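Local coordinates for uncharacterized protein AsqI (Emericella nidulans, PDB 5YY3) that catalyses, as a zinc-dependent cyclopenase, the ring contraction of 4'-methoxycyclopenin to 4'-methoxyviridicatin with release of methyl isocyanate in aspoquinolone biosynthesis, at residues T269-I273 with T285-L291; L318-L324 with A407-Q413; F573-A579 with F635-F641. All coordinates share one frame; numbering follows the deposited sequence.

Contact 1 (T269-I273 with T285-L291); sequences TWYSI and TIPRARL
Thr285 meets Ile273 through methyl groups: the CG2 branches of the two residues lie 3.8 Å apart, with the side chains side by side and pointing the same way. Ile286 points its CB away from the loop, and its side chain packs on Tyr358 of helix 355-367; its carbonyl oxygen accepts from Lys362 NZ, an ammonium that also binds Tyr271 O and so ties both segments to that helix. Pro287 lays its ring against the backbone of the loop, CB standing 3.4 Å from Ser272 O, and its CA is the closest in the segment to that of Ile273.

At Arg288 the helix starts. Its backbone N donates to Ser272 O (2.7 Å, N-H...O 151°) from a position tilted out of the carbonyl plane. The same oxygen takes a second hydrogen bond, from a water that in turn accepts from Ala289 N, so one loop carbonyl serves two amides of the first helical turn, one directly and one through water. The Arg288 side chain leaves with CG anti to the backbone N (chi1 -179°) and bends at chi3, which brings the guanidinium back over Ser272; NH1 comes to 3.0 Å from Ser272 OG, and Ser272 CA sits over one face of the group, toward its rim. Nearer the backbone, Arg288 CG lies at the edge of the Trp270 indole, 4.1 Å from Trp270 CE3. One turn on, Leu291 CD1 packs obliquely on Trp270 CZ3 at 3.8 Å. The indole is buried further by Trp240, Tyr243 and an edge-to-face Phe363.

Pro287 holds the N-cap position of helix 288-304, and the carbonyl of Ser272, in the preceding loop, takes up the amide of the first helical residue, so 269-273 straps a helix start of the hemocyanin-type domain.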
loop_
_atom_site.group_PDB
_atom_site.type_symbol
_atom_site.label_atom_id
_atom_site.label_comp_id
_atom_site.label_asym_id
_atom_site.label_seq_id
_atom_site.Cartn_x
_atom_site.Cartn_y
_atom_site.Cartn_z
ATOM N N THR A 269 7.535 20.199 -15.654
ATOM C CA THR A 269 8.920 20.198 -16.132
ATOM C C THR A 269 9.478 21.606 -16.143
ATOM O O THR A 269 8.733 22.572 -15.979
ATOM C CB THR A 269 9.057 19.659 -17.566
ATOM O OG1 THR A 269 8.469 20.602 -18.481
ATOM C CG2 THR A 269 8.400 18.304 -17.715
ATOM N N TRP A 270 10.784 21.733 -16.342
ATOM C CA TRP A 270 11.350 23.030 -16.717
ATOM C C TRP A 270 10.715 23.478 -18.027
ATOM O O TRP A 270 10.264 22.645 -18.831
ATOM C CB TRP A 270 12.866 22.962 -16.883
ATOM C CG TRP A 270 13.654 22.966 -15.593
ATOM C CD1 TRP A 270 13.165 22.906 -14.322
ATOM C CD2 TRP A 270 15.077 23.049 -15.474
ATOM N NE1 TRP A 270 14.200 22.949 -13.415
ATOM C CE2 TRP A 270 15.384 23.031 -14.100
ATOM C CE3 TRP A 270 16.125 23.127 -16.400
ATOM C CZ2 TRP A 270 16.702 23.104 -13.624
ATOM C CZ3 TRP A 270 17.426 23.191 -15.930
ATOM C CH2 TRP A 270 17.707 23.174 -14.552
ATOM N N TYR A 271 10.665 24.783 -18.247
ATOM C CA TYR A 271 10.337 25.272 -19.573
ATOM C C TYR A 271 11.590 25.178 -20.397
ATOM O O TYR A 271 12.670 25.584 -19.934
ATOM C CB TYR A 271 9.819 26.704 -19.537
ATOM C CG TYR A 271 8.415 26.801 -19.012
ATOM C CD1 TYR A 271 8.171 26.923 -17.653
ATOM C CD2 TYR A 271 7.321 26.750 -19.882
ATOM C CE1 TYR A 271 6.872 27.005 -17.166
ATOM C CE2 TYR A 271 6.017 26.820 -19.408
ATOM C CZ TYR A 271 5.796 26.953 -18.053
ATOM O OH TYR A 271 4.503 27.031 -17.580
ATOM N N SER A 272 11.453 24.622 -21.600
ATOM C CA SER A 272 12.540 24.566 -22.577
ATOM C C SER A 272 13.199 25.917 -22.773
ATOM O O SER A 272 14.424 26.038 -22.676
ATOM C CB SER A 272 12.033 24.060 -23.927
ATOM O OG SER A 272 12.011 22.649 -23.950
ATOM N N ILE A 273 12.388 26.932 -23.063
ATOM C CA ILE A 273 12.928 28.264 -23.271
ATOM C C ILE A 273 12.541 29.147 -22.097
ATOM O O ILE A 273 13.399 29.546 -21.317
ATOM C CB ILE A 273 12.463 28.867 -24.626
ATOM C CG1 ILE A 273 13.243 28.219 -25.772
ATOM C CG2 ILE A 273 12.777 30.357 -24.690
ATOM C CD1 ILE A 273 12.676 26.959 -26.279
ATOM N N THR A 285 15.263 35.128 -19.645
ATOM C CA THR A 285 15.131 33.883 -20.389
ATOM C C THR A 285 16.456 33.118 -20.327
ATOM O O THR A 285 17.473 33.590 -20.833
ATOM C CB THR A 285 14.718 34.137 -21.871
ATOM O OG1 THR A 285 13.378 34.652 -21.923
ATOM C CG2 THR A 285 14.786 32.848 -22.698
ATOM N N ILE A 286 16.443 31.959 -19.673
ATOM C CA ILE A 286 17.583 31.044 -19.680
ATOM C C ILE A 286 17.101 29.682 -20.154
ATOM O O ILE A 286 16.583 28.899 -19.370
ATOM C CB ILE A 286 18.244 30.882 -18.292
ATOM C CG1 ILE A 286 18.448 32.238 -17.614
ATOM C CG2 ILE A 286 19.586 30.151 -18.426
ATOM C CD1 ILE A 286 19.672 32.968 -18.095
ATOM N N PRO A 287 17.254 29.397 -21.452
ATOM C CA PRO A 287 16.700 28.129 -21.935
ATOM C C PRO A 287 17.402 26.927 -21.302
ATOM O O PRO A 287 18.568 27.015 -20.923
ATOM C CB PRO A 287 16.926 28.191 -23.457
ATOM C CG PRO A 287 17.945 29.251 -23.674
ATOM C CD PRO A 287 17.892 30.193 -22.515
ATOM N N ARG A 288 16.671 25.829 -21.164
ATOM C CA ARG A 288 17.217 24.591 -20.642
ATOM C C ARG A 288 18.577 24.240 -21.261
ATOM O O ARG A 288 19.502 23.809 -20.556
ATOM C CB ARG A 288 16.233 23.446 -20.874
ATOM C CG ARG A 288 16.729 22.127 -20.320
ATOM C CD ARG A 288 15.742 21.021 -20.636
ATOM N NE ARG A 288 15.599 20.878 -22.077
ATOM C CZ ARG A 288 14.438 20.759 -22.716
ATOM N NH1 ARG A 288 13.284 20.752 -22.034
ATOM N NH2 ARG A 288 14.435 20.636 -24.041
ATOM N N ALA A 289 18.697 24.430 -22.574
ATOM C CA ALA A 289 19.924 24.068 -23.303
ATOM C C ALA A 289 21.148 24.834 -22.796
ATOM O O ALA A 289 22.265 24.309 -22.776
ATOM C CB ALA A 289 19.736 24.303 -24.794
ATOM N N ARG A 290 20.922 26.070 -22.373
ATOM C CA ARG A 290 21.969 26.938 -21.852
ATOM C C ARG A 290 22.510 26.386 -20.509
ATOM O O ARG A 290 23.717 26.418 -20.250
ATOM C CB ARG A 290 21.414 28.359 -21.686
ATOM C CG ARG A 290 22.404 29.406 -21.209
ATOM C CD ARG A 290 23.496 29.650 -22.230
ATOM N NE ARG A 290 24.485 30.607 -21.730
ATOM C CZ ARG A 290 25.769 30.605 -22.086
ATOM N NH1 ARG A 290 26.228 29.691 -22.937
ATOM N NH2 ARG A 290 26.604 31.497 -21.570
ATOM N N LEU A 291 21.613 25.870 -19.668
ATOM C CA LEU A 291 22.025 25.287 -18.392
ATOM C C LEU A 291 22.777 23.979 -18.628
ATOM O O LEU A 291 23.810 23.726 -18.002
ATOM C CB LEU A 291 20.817 25.056 -17.485
ATOM C CG LEU A 291 20.170 26.345 -16.976
ATOM C CD1 LEU A 291 18.726 26.407 -17.426
ATOM C CD2 LEU A 291 20.252 26.437 -15.480
HETATM O O HOH W 1 16.338 24.726 -24.371
#

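Contact 2 (L318-L324 with A407-Q413); sequences LTRDNCL and AATRYPQ
The start of helix 323-331, in the hemocyanin-type domain, meets the end of helix 391-410: the loop leading into the first receives Tyr411, the first residue beyond the second. Tyr411 CB packs on Arg320 CA (3.6 Å), the carbonyl carbon of Thr319 stands over one ring face near the rim, and the hydroxyl reaches Leu318 CB. Tyr411 OH also donates to a water that donates to Leu318 O, a bridge across the outer end of the ring. Cys323 CB lies 3.7 Å from Tyr411 CD2, and its SG makes an oblique sulfur-aromatic contact, 5.0 Å from the ring centroid.

An ST motif shapes the loop, Asn322 N donating to Thr319 OG1 (3.1 Å), while Asn322 OD1 accepts in return from Thr319 N (2.6 Å, 159°). Beyond it the new helix presents Leu324 CD2 to Ala407 CB at 3.7 Å. The Leu324 side chain is about 11 Å from that of the zinc ligand His218. On the outer side Arg320, extended through its first two torsions (179° and -176°), brings CD to 3.3 Å from Pro412 O and crosses the Gln413 side chain at about a right angle; Gln413 NE2 is hydrogen-bonded to Asn607 OD1.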
loop_
_atom_site.group_PDB
_atom_site.type_symbol
_atom_site.label_atom_id
_atom_site.label_comp_id
_atom_site.label_asym_id
_atom_site.label_seq_id
_atom_site.Cartn_x
_atom_site.Cartn_y
_atom_site.Cartn_z
ATOM N N LEU A 318 43.006 21.932 -11.079
ATOM C CA LEU A 318 42.413 21.328 -9.893
ATOM C C LEU A 318 43.450 20.493 -9.157
ATOM O O LEU A 318 44.315 19.862 -9.780
ATOM C CB LEU A 318 41.198 20.471 -10.263
ATOM C CG LEU A 318 39.981 21.318 -10.618
ATOM C CD1 LEU A 318 38.842 20.442 -11.119
ATOM C CD2 LEU A 318 39.552 22.146 -9.409
ATOM N N THR A 319 43.349 20.514 -7.828
ATOM C CA THR A 319 44.192 19.727 -6.942
ATOM C C THR A 319 43.320 19.067 -5.877
ATOM O O THR A 319 42.202 19.517 -5.620
ATOM C CB THR A 319 45.259 20.598 -6.252
ATOM O OG1 THR A 319 44.624 21.492 -5.323
ATOM C CG2 THR A 319 46.044 21.405 -7.277
ATOM N N ARG A 320 43.839 18.010 -5.256
ATOM C CA ARG A 320 43.186 17.382 -4.113
ATOM C C ARG A 320 42.682 18.423 -3.114
ATOM O O ARG A 320 41.553 18.354 -2.624
ATOM C CB ARG A 320 44.149 16.421 -3.431
ATOM C CG ARG A 320 43.587 15.711 -2.206
ATOM C CD ARG A 320 44.667 14.862 -1.554
ATOM N NE ARG A 320 45.941 15.582 -1.445
ATOM C CZ ARG A 320 47.091 15.015 -1.097
ATOM N NH1 ARG A 320 47.129 13.716 -0.832
ATOM N NH2 ARG A 320 48.201 15.742 -1.013
ATOM N N ASP A 321 43.514 19.421 -2.856
ATOM C CA ASP A 321 43.198 20.446 -1.879
ATOM C C ASP A 321 42.103 21.420 -2.296
ATOM O O ASP A 321 41.290 21.827 -1.462
ATOM C CB ASP A 321 44.456 21.238 -1.540
ATOM C CG ASP A 321 44.282 22.091 -0.306
ATOM O OD1 ASP A 321 43.857 23.267 -0.430
ATOM O OD2 ASP A 321 44.541 21.565 0.796
ATOM N N ASN A 322 42.077 21.811 -3.571
ATOM C CA ASN A 322 41.182 22.892 -3.989
ATOM C C ASN A 322 39.949 22.454 -4.789
ATOM O O ASN A 322 39.076 23.279 -5.085
ATOM C CB ASN A 322 41.977 23.947 -4.787
ATOM C CG ASN A 322 42.285 23.526 -6.230
ATOM O OD1 ASN A 322 42.020 22.396 -6.657
ATOM N ND2 ASN A 322 42.878 24.447 -6.983
ATOM N N CYS A 323 39.861 21.167 -5.126
ATOM C CA CYS A 323 38.814 20.713 -6.043
ATOM C C CYS A 323 37.400 21.063 -5.550
ATOM O O CYS A 323 36.633 21.650 -6.289
ATOM C CB CYS A 323 38.917 19.204 -6.308
ATOM S SG CYS A 323 38.877 18.134 -4.816
ATOM N N LEU A 324 37.058 20.751 -4.309
ATOM C CA LEU A 324 35.671 20.965 -3.874
ATOM C C LEU A 324 35.316 22.444 -3.746
ATOM O O LEU A 324 34.195 22.866 -4.091
ATOM C CB LEU A 324 35.399 20.253 -2.550
ATOM C CG LEU A 324 35.507 18.733 -2.648
ATOM C CD1 LEU A 324 35.092 18.078 -1.329
ATOM C CD2 LEU A 324 34.677 18.221 -3.806
ATOM N N ALA A 407 34.289 14.937 -8.202
ATOM C CA ALA A 407 35.546 15.531 -7.779
ATOM C C ALA A 407 36.215 14.617 -6.762
ATOM O O ALA A 407 37.419 14.354 -6.844
ATOM C CB ALA A 407 35.318 16.930 -7.198
ATOM N N ALA A 408 35.409 14.102 -5.835
ATOM C CA ALA A 408 35.910 13.277 -4.751
ATOM C C ALA A 408 36.612 12.012 -5.248
ATOM O O ALA A 408 37.643 11.628 -4.700
ATOM C CB ALA A 408 34.769 12.912 -3.802
ATOM N N THR A 409 36.074 11.343 -6.266
ATOM C CA THR A 409 36.762 10.132 -6.723
ATOM C C THR A 409 37.969 10.470 -7.621
ATOM O O THR A 409 38.886 9.648 -7.774
ATOM C CB THR A 409 35.826 9.169 -7.481
ATOM O OG1 THR A 409 35.729 9.555 -8.856
ATOM C CG2 THR A 409 34.454 9.140 -6.852
ATOM N N ARG A 410 37.963 11.675 -8.203
ATOM C CA ARG A 410 39.086 12.161 -9.015
ATOM C C ARG A 410 40.338 12.516 -8.199
ATOM O O ARG A 410 41.457 12.330 -8.671
ATOM C CB ARG A 410 38.656 13.385 -9.837
ATOM C CG ARG A 410 37.998 13.022 -11.157
ATOM C CD ARG A 410 39.014 12.600 -12.205
ATOM N NE ARG A 410 39.654 13.765 -12.807
ATOM C CZ ARG A 410 40.964 13.898 -12.964
ATOM N NH1 ARG A 410 41.781 12.941 -12.548
ATOM N NH2 ARG A 410 41.459 14.996 -13.517
ATOM N N TYR A 411 40.150 13.025 -6.982
ATOM C CA TYR A 411 41.272 13.404 -6.131
ATOM C C TYR A 411 41.205 12.732 -4.770
ATOM O O TYR A 411 40.829 13.363 -3.775
ATOM C CB TYR A 411 41.324 14.930 -5.980
ATOM C CG TYR A 411 41.460 15.612 -7.327
ATOM C CD1 TYR A 411 42.679 15.634 -7.994
ATOM C CD2 TYR A 411 40.362 16.186 -7.950
ATOM C CE1 TYR A 411 42.799 16.228 -9.245
ATOM C CE2 TYR A 411 40.474 16.782 -9.197
ATOM C CZ TYR A 411 41.694 16.798 -9.835
ATOM O OH TYR A 411 41.801 17.389 -11.065
ATOM N N PRO A 412 41.586 11.441 -4.722
ATOM C CA PRO A 412 41.512 10.626 -3.506
ATOM C C PRO A 412 42.427 11.178 -2.415
ATOM O O PRO A 412 43.235 12.060 -2.692
ATOM C CB PRO A 412 41.988 9.240 -3.961
ATOM C CG PRO A 412 41.998 9.271 -5.444
ATOM C CD PRO A 412 42.087 10.687 -5.882
ATOM N N GLN A 413 42.295 10.684 -1.188
ATOM C CA GLN A 413 43.173 11.128 -0.107
ATOM C C GLN A 413 43.591 9.938 0.734
ATOM O O GLN A 413 42.839 8.970 0.878
ATOM C CB GLN A 413 42.498 12.196 0.767
ATOM C CG GLN A 413 41.185 11.764 1.414
ATOM C CD GLN A 413 40.461 12.908 2.113
ATOM O OE1 GLN A 413 40.970 14.021 2.187
ATOM N NE2 GLN A 413 39.247 12.641 2.597
HETATM O O HOH W 2 44.252 18.204 -11.958
#

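Contact 3 (F573-A579 with F635-F641)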
loop_
_atom_site.group_PDB
_atom_site.type_symbol
_atom_site.label_atom_id
_atom_site.label_comp_id
_atom_site.label_asym_id
_atom_site.label_seq_id
_atom_site.Cartn_x
_atom_site.Cartn_y
_atom_site.Cartn_z
ATOM N N PHE A 573 22.478 0.834 12.088
ATOM C CA PHE A 573 23.391 1.856 11.585
ATOM C C PHE A 573 24.814 1.509 11.991
ATOM O O PHE A 573 25.032 0.673 12.858
ATOM C CB PHE A 573 23.019 3.239 12.120
ATOM C CG PHE A 573 21.843 3.865 11.427
ATOM C CD1 PHE A 573 20.566 3.334 11.577
ATOM C CD2 PHE A 573 22.006 5.004 10.648
ATOM C CE1 PHE A 573 19.466 3.914 10.947
ATOM C CE2 PHE A 573 20.914 5.585 10.015
ATOM C CZ PHE A 573 19.629 5.029 10.166
ATOM N N VAL A 574 25.790 2.149 11.368
ATOM C CA VAL A 574 27.171 1.974 11.791
ATOM C C VAL A 574 27.730 3.313 12.259
ATOM O O VAL A 574 27.499 4.344 11.619
ATOM C CB VAL A 574 28.046 1.410 10.653
ATOM C CG1 VAL A 574 29.515 1.360 11.073
ATOM C CG2 VAL A 574 27.547 0.027 10.244
ATOM N N ALA A 575 28.424 3.302 13.391
ATOM C CA ALA A 575 29.120 4.488 13.871
ATOM C C ALA A 575 30.591 4.371 13.530
ATOM O O ALA A 575 31.166 3.297 13.614
ATOM C CB ALA A 575 28.936 4.669 15.354
ATOM N N PHE A 576 31.181 5.492 13.134
ATOM C CA PHE A 576 32.562 5.555 12.699
ATOM C C PHE A 576 33.239 6.696 13.442
ATOM O O PHE A 576 32.673 7.786 13.564
ATOM C CB PHE A 576 32.628 5.756 11.177
ATOM C CG PHE A 576 33.941 6.288 10.673
ATOM C CD1 PHE A 576 34.184 7.656 10.631
ATOM C CD2 PHE A 576 34.916 5.427 10.196
ATOM C CE1 PHE A 576 35.369 8.150 10.147
ATOM C CE2 PHE A 576 36.117 5.919 9.707
ATOM C CZ PHE A 576 36.344 7.277 9.685
ATOM N N CYS A 577 34.440 6.441 13.949
ATOM C CA CYS A 577 35.186 7.467 14.646
ATOM C C CYS A 577 36.638 7.412 14.199
ATOM O O CYS A 577 37.284 6.359 14.230
ATOM C CB CYS A 577 35.079 7.306 16.168
ATOM S SG CYS A 577 35.716 8.782 17.060
ATOM N N ILE A 578 37.141 8.549 13.745
ATOM C CA ILE A 578 38.542 8.646 13.374
ATOM C C ILE A 578 39.218 9.694 14.267
ATOM O O ILE A 578 38.608 10.707 14.632
ATOM C CB ILE A 578 38.713 8.991 11.858
ATOM C CG1 ILE A 578 40.195 9.069 11.470
ATOM C CG2 ILE A 578 37.997 10.280 11.484
ATOM C CD1 ILE A 578 40.416 9.216 9.971
ATOM N N ALA A 579 40.460 9.430 14.662
ATOM C CA ALA A 579 41.226 10.423 15.409
ATOM C C ALA A 579 42.259 11.075 14.497
ATOM O O ALA A 579 43.116 10.402 13.917
ATOM C CB ALA A 579 41.903 9.786 16.635
ATOM N N PHE A 635 43.742 4.124 14.709
ATOM C CA PHE A 635 43.191 5.467 14.921
ATOM C C PHE A 635 41.753 5.615 14.340
ATOM O O PHE A 635 41.184 6.716 14.309
ATOM C CB PHE A 635 44.136 6.511 14.286
ATOM C CG PHE A 635 44.300 6.328 12.803
ATOM C CD1 PHE A 635 45.145 5.347 12.304
ATOM C CD2 PHE A 635 43.572 7.099 11.910
ATOM C CE1 PHE A 635 45.276 5.147 10.939
ATOM C CE2 PHE A 635 43.691 6.905 10.553
ATOM C CZ PHE A 635 44.548 5.929 10.062
ATOM N N ILE A 636 41.198 4.503 13.861
ATOM C CA ILE A 636 39.806 4.420 13.412
ATOM C C ILE A 636 39.136 3.298 14.184
ATOM O O ILE A 636 39.756 2.260 14.455
ATOM C CB ILE A 636 39.676 4.136 11.882
ATOM C CG1 ILE A 636 40.101 5.355 11.052
ATOM C CG2 ILE A 636 38.241 3.736 11.517
ATOM C CD1 ILE A 636 40.403 5.033 9.574
ATOM N N THR A 637 37.883 3.508 14.566
ATOM C CA THR A 637 37.095 2.429 15.136
ATOM C C THR A 637 35.641 2.578 14.693
ATOM O O THR A 637 35.220 3.649 14.249
ATOM C CB THR A 637 37.189 2.407 16.666
ATOM O OG1 THR A 637 36.771 1.120 17.153
ATOM C CG2 THR A 637 36.329 3.506 17.283
ATOM N N SER A 638 34.878 1.499 14.792
ATOM C CA SER A 638 33.494 1.527 14.345
ATOM C C SER A 638 32.691 0.510 15.108
ATOM O O SER A 638 33.240 -0.450 15.658
ATOM C CB SER A 638 33.387 1.272 12.835
ATOM O OG SER A 638 33.749 -0.054 12.525
ATOM N N THR A 639 31.383 0.730 15.150
ATOM C CA THR A 639 30.509 -0.095 15.952
ATOM C C THR A 639 29.094 -0.005 15.399
ATOM O O THR A 639 28.705 1.017 14.836
ATOM C CB THR A 639 30.548 0.334 17.436
ATOM O OG1 THR A 639 29.911 -0.661 18.245
ATOM C CG2 THR A 639 29.822 1.644 17.627
ATOM N N THR A 640 28.326 -1.077 15.534
ATOM C CA THR A 640 26.951 -1.053 15.049
ATOM C C THR A 640 26.025 -0.609 16.186
ATOM O O THR A 640 26.322 -0.818 17.347
ATOM C CB THR A 640 26.525 -2.430 14.485
ATOM O OG1 THR A 640 27.531 -2.897 13.581
ATOM C CG2 THR A 640 25.211 -2.320 13.692
ATOM N N PHE A 641 24.929 0.055 15.844
ATOM C CA PHE A 641 23.887 0.389 16.805
ATOM C C PHE A 641 22.566 0.402 16.057
ATOM O O PHE A 641 22.537 0.341 14.837
ATOM C CB PHE A 641 24.138 1.739 17.486
ATOM C CG PHE A 641 24.035 2.928 16.556
ATOM C CD1 PHE A 641 25.069 3.231 15.681
ATOM C CD2 PHE A 641 22.923 3.756 16.575
ATOM C CE1 PHE A 641 24.985 4.326 14.830
ATOM C CE2 PHE A 641 22.845 4.855 15.736
ATOM C CZ PHE A 641 23.875 5.134 14.867
#
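Phe573 N donates to Phe641 O at 2.8 Å in a nearly linear bond (176°), and Phe641 N returns one to Phe573 O. The same reciprocal pattern recurs at Ala575 with Thr639, where Ala575 N reaches Thr639 O at 2.7 Å, and at Cys577 with Thr637. A seventh bond, Ala579 N to Phe635 O, extends the ladder to the residue just before strand 636-644. The strands run antiparallel, 158° between their short axes. Between the rungs lie the non-hydrogen-bonded pairs, where CA-H groups face carbonyls, closest from Ser638 CA to Ala575 O at 3.0 Å.

This ladder belongs to the beta-sheet region of the C-terminal hemocyanin-type, Ig-like domain. Strand 571-580 sits between 636-644 and 487-497, to which Val574, Phe576 and Ile578 are bonded through their backbones.

Side chains alternate between the two faces. On the face of Phe573, Ala575 and Cys577, Phe641 has its CG between the backbone N and the carbonyl carbon (chi1 67°), which sets its ring against the neighbouring strand, with Phe573 CB over its face. That CB makes a CH-pi contact, 3.8 Å from the Phe641 ring centroid, while Ala575 N lies at the ring edge. Leu427 of strand 422-431 packs on Ala575, Thr637 and Thr639. On the other face Phe576 CE2 meets Ile636 CG2 at 3.5 Å, its ring taking Phe606 edge-to-face. Ile578 lies beside Ile636, their CG1 atoms 3.7 Å apart, and its CG1 also touches the edge of the Phe635 ring. On this face Ser638 OG is hydrogen-bonded to Ile627 O.

Contacts 1 and 2 both involve helix starts of the hemocyanin-type domain, whereas contact 3 is a buried strand pair. Contacts 1 and 2 are partly buried, and each sets one aromatic residue, Trp270 or Tyr411, beside a water bridge; contact 1 adds a direct bond to a loop carbonyl, contact 2 has no direct polar bond between its segments. Contact 3 relies on a regular backbone ladder, with mainly apolar side chains on 573-579 against a run of Thr637, Ser638, Thr639 and Thr640 between Ile636 and Phe641. The centres of contacts 1 and 3 lie about 45 Å apart, on opposite sides of the chain's centre. Contact 2 comes to about 8 Å of contact 3 between nearest atoms.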